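Local coordinates for uncharacterized protein (Aeromonas hydrophila J-1, PDB 6R1J) that serves as one component of a tripartite alpha-pore-forming toxin, captured here in a soluble form carrying substitutions in its head, at residues N36-V40 and A109-I113; L66-L70 and F251-L255. The protein carries 3 engineered substitutions. One frame throughout, in Å; residues are numbered along the deposited sequence.

Interaction 1: N36-V40 and A109-I113; sequences NVGEV and ANDRI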
ATOM      1  N   ASN A  36     -14.166 -10.008 -18.071  1.00 33.72           N
ATOM      2  CA  ASN A  36     -14.426 -11.094 -17.097  1.00 37.40           C
ATOM      3  C   ASN A  36     -15.402 -10.595 -16.021  1.00 37.76           C
ATOM      4  O   ASN A  36     -16.432 -11.231 -15.838  1.00 38.99           O
ATOM      5  CB  ASN A  36     -13.099 -11.563 -16.500  1.00 34.27           C
ATOM      6  CG  ASN A  36     -13.211 -12.750 -15.579  1.00 33.06           C
ATOM      7  OD1 ASN A  36     -14.315 -13.161 -15.231  1.00 35.86           O
ATOM      8  ND2 ASN A  36     -12.070 -13.348 -15.261  1.00 32.97           N
ATOM      9  N   VAL A  37     -15.095  -9.494 -15.334  1.00 36.44           N
ATOM     10  CA  VAL A  37     -15.961  -9.023 -14.215  1.00 34.69           C
ATOM     11  C   VAL A  37     -17.327  -8.620 -14.767  1.00 38.16           C
ATOM     12  O   VAL A  37     -18.328  -8.795 -14.056  1.00 36.54           O
ATOM     13  CB  VAL A  37     -15.336  -7.904 -13.374  1.00 32.11           C
ATOM     14  CG1 VAL A  37     -14.066  -8.412 -12.724  1.00 30.84           C
ATOM     15  CG2 VAL A  37     -15.120  -6.601 -14.097  1.00 32.10           C
ATOM     16  N   GLY A  38     -17.378  -8.030 -15.951  1.00 34.54           N
ATOM     17  CA  GLY A  38     -18.671  -7.728 -16.582  1.00 33.72           C
ATOM     18  C   GLY A  38     -19.528  -8.976 -16.703  1.00 36.59           C
ATOM     19  O   GLY A  38     -20.732  -8.893 -16.362  1.00 39.97           O
ATOM     20  N   GLU A  39     -18.940 -10.076 -17.179  1.00 37.11           N
ATOM     21  CA  GLU A  39     -19.624 -11.384 -17.361  1.00 40.35           C
ATOM     22  C   GLU A  39     -19.982 -11.976 -15.990  1.00 39.28           C
ATOM     23  O   GLU A  39     -20.987 -12.662 -15.893  1.00 39.10           O
ATOM     24  CB  GLU A  39     -18.738 -12.391 -18.094  1.00 45.75           C
ATOM     25  CG  GLU A  39     -18.443 -12.049 -19.546  1.00 48.64           C
ATOM     26  CD  GLU A  39     -17.226 -12.775 -20.120  1.00 53.25           C
ATOM     27  OE1 GLU A  39     -16.517 -13.506 -19.362  1.00 49.95           O
ATOM     28  OE2 GLU A  39     -16.963 -12.610 -21.336  1.00 64.09           O
ATOM     29  N   VAL A  40     -19.141 -11.798 -14.976  1.00 37.71           N
ATOM     30  CA  VAL A  40     -19.433 -12.325 -13.608  1.00 37.23           C
ATOM     31  C   VAL A  40     -20.680 -11.623 -13.078  1.00 33.93           C
ATOM     32  O   VAL A  40     -21.551 -12.312 -12.568  1.00 36.75           O
ATOM     33  CB  VAL A  40     -18.237 -12.148 -12.656  1.00 32.99           C
ATOM     34  CG1 VAL A  40     -18.603 -12.420 -11.220  1.00 36.84           C
ATOM     35  CG2 VAL A  40     -17.123 -13.080 -13.052  1.00 37.14           C
ATOM     36  N   ALA A 109     -13.478 -18.159 -13.246  1.00 33.21           N
ATOM     37  CA  ALA A 109     -13.461 -16.713 -13.497  1.00 34.79           C
ATOM     38  C   ALA A 109     -12.422 -16.048 -12.576  1.00 38.35           C
ATOM     39  O   ALA A 109     -11.693 -15.126 -13.042  1.00 32.05           O
ATOM     40  CB  ALA A 109     -14.836 -16.123 -13.290  1.00 31.71           C
ATOM     41  N   ASN A 110     -12.432 -16.417 -11.292  1.00 31.90           N
ATOM     42  CA  ASN A 110     -11.549 -15.758 -10.291  1.00 31.44           C
ATOM     43  C   ASN A 110     -10.084 -16.066 -10.642  1.00 30.68           C
ATOM     44  O   ASN A 110      -9.239 -15.178 -10.538  1.00 29.35           O
ATOM     45  CB  ASN A 110     -11.873 -16.196  -8.865  1.00 30.01           C
ATOM     46  CG  ASN A 110     -11.247 -15.292  -7.830  1.00 30.24           C
ATOM     47  OD1 ASN A 110     -11.270 -14.064  -7.954  1.00 32.75           O
ATOM     48  ND2 ASN A 110     -10.700 -15.902  -6.803  1.00 37.35           N
ATOM     49  N   ASP A 111      -9.780 -17.297 -11.007  1.00 32.73           N
ATOM     50  CA  ASP A 111      -8.385 -17.697 -11.361  1.00 36.00           C
ATOM     51  C   ASP A 111      -7.863 -16.873 -12.553  1.00 32.17           C
ATOM     52  O   ASP A 111      -6.664 -16.563 -12.554  1.00 35.63           O
ATOM     53  CB  ASP A 111      -8.303 -19.200 -11.633  1.00 34.64           C
ATOM     54  CG  ASP A 111      -8.465 -20.045 -10.377  1.00 38.70           C
ATOM     55  OD1 ASP A 111      -8.492 -19.471  -9.262  1.00 39.81           O
ATOM     56  OD2 ASP A 111      -8.608 -21.237 -10.527  1.00 37.58           O
ATOM     57  N   ARG A 112      -8.720 -16.531 -13.517  1.00 34.17           N
ATOM     58  CA  ARG A 112      -8.345 -15.707 -14.701  1.00 36.41           C
ATOM     59  C   ARG A 112      -8.067 -14.292 -14.203  1.00 34.10           C
ATOM     60  O   ARG A 112      -7.109 -13.655 -14.687  1.00 32.76           O
ATOM     61  CB  ARG A 112      -9.389 -15.768 -15.826  1.00 35.00           C
ATOM     62  CG  ARG A 112      -9.428 -17.096 -16.574  1.00 37.34           C
ATOM     63  CD  ARG A 112     -10.180 -16.994 -17.893  1.00 39.09           C
ATOM     64  NE  ARG A 112     -11.440 -16.240 -17.789  1.00 41.00           N
ATOM     65  CZ  ARG A 112     -12.615 -16.794 -17.454  1.00 44.17           C
ATOM     66  NH1 ARG A 112     -12.690 -18.081 -17.174  1.00 47.83           N
ATOM     67  NH2 ARG A 112     -13.718 -16.069 -17.392  1.00 41.55           N
ATOM     68  N   ILE A 113      -8.839 -13.800 -13.239  1.00 28.75           N
ATOM     69  CA  ILE A 113      -8.550 -12.473 -12.648  1.00 29.16           C
ATOM     70  C   ILE A 113      -7.152 -12.510 -12.038  1.00 26.29           C
ATOM     71  O   ILE A 113      -6.373 -11.593 -12.327  1.00 31.52           O
ATOM     72  CB  ILE A 113      -9.599 -12.012 -11.596  1.00 29.21           C
ATOM     73  CG1 ILE A 113     -10.994 -11.974 -12.213  1.00 35.21           C
ATOM     74  CG2 ILE A 113      -9.136 -10.673 -11.079  1.00 27.89           C
ATOM     75  CD1 ILE A 113     -12.076 -11.385 -11.322  1.00 37.63           C
TER
HETATM   76  O   HOH W   1     -13.993 -13.671 -19.336  1.00 50.05           O
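Asn36 turns its CG away from its own backbone N (chi1 -175°), and this carries the carboxamide across to Ala109 and Arg112 on the facing helix. Arg112 has a bend at chi3 that folds its guanidinium back over its own helix, with Ala109 CA against one face, near the rim, and brings NH2 near Asn36 OD1, the amide and guanidinium meeting at a slant with their planes 26° apart. The central bond runs from Asn36 ND2 to Ala109 O at 2.9 Å, with an N-H...O angle of 151°; the donor lies somewhat out of the carbonyl plane. That carbonyl also accepts the helical N-H of Ile113, from N to O at 3.2 Å. The other end of the amide has OD1 against Ala109 CB at 3.6 Å, while Ile113 CG1 packs against ND2 at 3.5 Å.

Apolar contacts flank this polar centre. Val37 CG1 meets Ile113 CD1 at 3.8 Å, their side chains crossing at about a right angle, and Val40 CG2 rests on the methyl of Ala109. Toward the surface, Glu39 OE1 lies 4.3 Å from Arg112 NH2, too far for a salt bridge; a water accepts from NH2 at 3.1 Å and donates to OE1. The contact joins helix 28-70 to helix 78-157 within an elongated, all-helical bundle; Phe207 of helix 163-236 touches both Val37 and Ile113, and helix 5-21 touches Val37 and Val40. The chemistry implies that the buried amide N-H is satisfied by a carbonyl that still keeps its helical bond, while the opposite charges probably add a weaker, solvent-mediated attraction.

Interaction 2: L66-L70 and F251-L255; sequences LTQQL and FTAAL
Leu66 and Phe251 carry the largest share of the interface between 66-70 and 251-255, with Leu70 next; Leu66 CA and Phe251 CA are the nearest α-carbon pair, 6.3 Å apart. Leu66 splits its two methyls between neighbours: CD2 reaches Phe251 CD1 at 3.7 Å, meeting the ring obliquely, whereas CD1 lies on the backbone of the opposing helix, 3.7 Å from Leu255 N, and touches Ala254 CB at 3.8 Å.

The Phe251 ring receives Gln69 over one face. The evidence is a CH-pi contact in which Gln69 CB stands 4.1 Å from the ring centroid, 26° off the normal; a bend at chi2 then keeps the rest of the chain close to the ring, with OE1 at 3.8 Å from Phe251 CE2. Leu70 and Phe251 pass one another head to tail, with Leu70 CD2 3.9 Å from Phe251 CB. The same methyl packs on Thr252 OG1, a hydroxyl already bonded to Arg248 O. Leu255, whose CG is anti to its backbone N (chi1 180°), extends CD2 to Thr67 CG2 at 4.0 Å and also to Leu70 CD1. Contact across the pair is thus carried largely by carbon surfaces.

The segments run nearly antiparallel. Phe84 of helix 78-157 meets the Phe251 ring at a steep angle and also touches Leu66 and Gln69, while helix 163-236 backs Ala254 through Leu228 and Ile232. Beyond Thr252 lies Leu166 of a second subunit, so helix 244-264 touches helices 28-70, 78-157 and 163-236 of its own chain and a neighbouring subunit.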
ATOM      1  N   LEU A  66     -37.248 -34.227   8.086  1.00 30.50           N
ATOM      2  CA  LEU A  66     -36.465 -34.843   9.167  1.00 31.96           C
ATOM      3  C   LEU A  66     -37.211 -34.713  10.504  1.00 33.07           C
ATOM      4  O   LEU A  66     -37.177 -35.681  11.252  1.00 33.63           O
ATOM      5  CB  LEU A  66     -35.054 -34.253   9.229  1.00 34.32           C
ATOM      6  CG  LEU A  66     -34.184 -34.567   7.988  1.00 35.06           C
ATOM      7  CD1 LEU A  66     -32.848 -33.815   8.064  1.00 32.55           C
ATOM      8  CD2 LEU A  66     -33.932 -36.046   7.884  1.00 35.37           C
ATOM      9  N   THR A  67     -37.804 -33.569  10.829  1.00 33.47           N
ATOM     10  CA  THR A  67     -38.511 -33.448  12.141  1.00 31.81           C
ATOM     11  C   THR A  67     -39.694 -34.460  12.167  1.00 31.12           C
ATOM     12  O   THR A  67     -39.897 -35.090  13.205  1.00 35.74           O
ATOM     13  CB  THR A  67     -38.877 -31.986  12.411  1.00 31.89           C
ATOM     14  OG1 THR A  67     -39.687 -31.516  11.334  1.00 34.02           O
ATOM     15  CG2 THR A  67     -37.676 -31.081  12.562  1.00 34.23           C
ATOM     16  N   GLN A  68     -40.391 -34.630  11.048  1.00 35.40           N
ATOM     17  CA  GLN A  68     -41.517 -35.592  10.891  1.00 38.98           C
ATOM     18  C   GLN A  68     -40.986 -37.004  11.095  1.00 40.23           C
ATOM     19  O   GLN A  68     -41.568 -37.700  11.917  1.00 37.49           O
ATOM     20  CB  GLN A  68     -42.271 -35.374   9.580  1.00 40.43           C
ATOM     21  CG  GLN A  68     -43.087 -34.102   9.576  1.00 43.96           C
ATOM     22  CD  GLN A  68     -43.634 -33.685   8.232  1.00 45.10           C
ATOM     23  OE1 GLN A  68     -43.137 -34.045   7.172  1.00 53.15           O
ATOM     24  NE2 GLN A  68     -44.651 -32.856   8.267  1.00 53.64           N
ATOM     25  N   GLN A  69     -39.824 -37.371  10.533  1.00 37.96           N
ATOM     26  CA  GLN A  69     -39.233 -38.686  10.836  1.00 32.46           C
ATOM     27  C   GLN A  69     -38.910 -38.800  12.315  1.00 32.72           C
ATOM     28  O   GLN A  69     -39.120 -39.877  12.894  1.00 33.64           O
ATOM     29  CB  GLN A  69     -37.935 -39.006  10.079  1.00 36.74           C
ATOM     30  CG  GLN A  69     -38.130 -39.217   8.594  1.00 35.38           C
ATOM     31  CD  GLN A  69     -38.923 -40.468   8.316  1.00 36.69           C
ATOM     32  OE1 GLN A  69     -38.731 -41.486   8.969  1.00 43.50           O
ATOM     33  NE2 GLN A  69     -39.816 -40.373   7.347  1.00 39.46           N
ATOM     34  N   LEU A  70     -38.332 -37.773  12.909  1.00 30.15           N
ATOM     35  CA  LEU A  70     -37.918 -37.870  14.325  1.00 32.49           C
ATOM     36  C   LEU A  70     -39.156 -37.920  15.268  1.00 32.12           C
ATOM     37  O   LEU A  70     -38.958 -38.230  16.473  1.00 32.79           O
ATOM     38  CB  LEU A  70     -36.996 -36.690  14.629  1.00 35.27           C
ATOM     39  CG  LEU A  70     -35.567 -36.815  14.058  1.00 36.05           C
ATOM     40  CD1 LEU A  70     -34.831 -35.503  14.146  1.00 35.02           C
ATOM     41  CD2 LEU A  70     -34.794 -37.890  14.791  1.00 36.18           C
ATOM     42  N   PHE A 251     -30.625 -39.270  11.554  1.00 36.22           N
ATOM     43  CA  PHE A 251     -31.595 -38.215  11.212  1.00 36.84           C
ATOM     44  C   PHE A 251     -31.213 -36.963  12.005  1.00 30.07           C
ATOM     45  O   PHE A 251     -31.310 -35.900  11.424  1.00 34.36           O
ATOM     46  CB  PHE A 251     -33.047 -38.639  11.433  1.00 42.29           C
ATOM     47  CG  PHE A 251     -33.590 -39.605  10.407  1.00 47.15           C
ATOM     48  CD1 PHE A 251     -33.239 -39.514   9.068  1.00 43.84           C
ATOM     49  CD2 PHE A 251     -34.506 -40.586  10.778  1.00 45.75           C
ATOM     50  CE1 PHE A 251     -33.787 -40.376   8.132  1.00 50.36           C
ATOM     51  CE2 PHE A 251     -35.046 -41.446   9.834  1.00 39.88           C
ATOM     52  CZ  PHE A 251     -34.705 -41.321   8.515  1.00 49.49           C
ATOM     53  N   THR A 252     -30.859 -37.102  13.278  1.00 32.58           N
ATOM     54  CA  THR A 252     -30.531 -35.966  14.168  1.00 33.90           C
ATOM     55  C   THR A 252     -29.274 -35.262  13.609  1.00 40.26           C
ATOM     56  O   THR A 252     -29.281 -34.002  13.521  1.00 34.09           O
ATOM     57  CB  THR A 252     -30.410 -36.433  15.618  1.00 36.28           C
ATOM     58  OG1 THR A 252     -31.659 -37.029  15.997  1.00 35.29           O
ATOM     59  CG2 THR A 252     -30.065 -35.296  16.552  1.00 35.36           C
ATOM     60  N   ALA A 253     -28.238 -36.033  13.217  1.00 32.87           N
ATOM     61  CA  ALA A 253     -27.002 -35.505  12.600  1.00 32.47           C
ATOM     62  C   ALA A 253     -27.370 -34.798  11.307  1.00 31.40           C
ATOM     63  O   ALA A 253     -26.903 -33.636  11.117  1.00 36.94           O
ATOM     64  CB  ALA A 253     -25.973 -36.618  12.374  1.00 39.54           C
ATOM     65  N   ALA A 254     -28.177 -35.422  10.436  1.00 34.75           N
ATOM     66  CA  ALA A 254     -28.594 -34.802   9.159  1.00 31.36           C
ATOM     67  C   ALA A 254     -29.302 -33.466   9.437  1.00 36.85           C
ATOM     68  O   ALA A 254     -29.123 -32.476   8.673  1.00 32.42           O
ATOM     69  CB  ALA A 254     -29.509 -35.683   8.411  1.00 29.94           C
ATOM     70  N   LEU A 255     -30.136 -33.414  10.483  1.00 35.30           N
ATOM     71  CA  LEU A 255     -30.910 -32.179  10.740  1.00 33.16           C
ATOM     72  C   LEU A 255     -29.938 -31.050  11.128  1.00 26.38           C
ATOM     73  O   LEU A 255     -30.190 -29.922  10.701  1.00 32.02           O
ATOM     74  CB  LEU A 255     -31.990 -32.454  11.797  1.00 35.05           C
ATOM     75  CG  LEU A 255     -32.865 -31.250  12.162  1.00 36.14           C
ATOM     76  CD1 LEU A 255     -33.625 -30.733  10.945  1.00 36.61           C
ATOM     77  CD2 LEU A 255     -33.824 -31.638  13.292  1.00 38.78           C
TER

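Overall arrangement
Both interactions use helix 28-70, one near its start and the other toward its far end, so their centres stand about 40 Å apart and their nearest atoms about 29 Å, without touching. Each is a largely buried, nearly antiparallel helix pairing. The centre of interaction 1 lies about 7 Å from the centre of the chain; it pairs helix 28-70 with helix 78-157, buries 239 Å² and combines a buried amide bond with a water-bridged charged pair on an exposed side. Interaction 2, its centre about 39 Å from that of the chain, pairs it with helix 244-264, buries 406 Å² and relies on apolar and CH-pi contact. Only interaction 2 is touched by another subunit of the assembly.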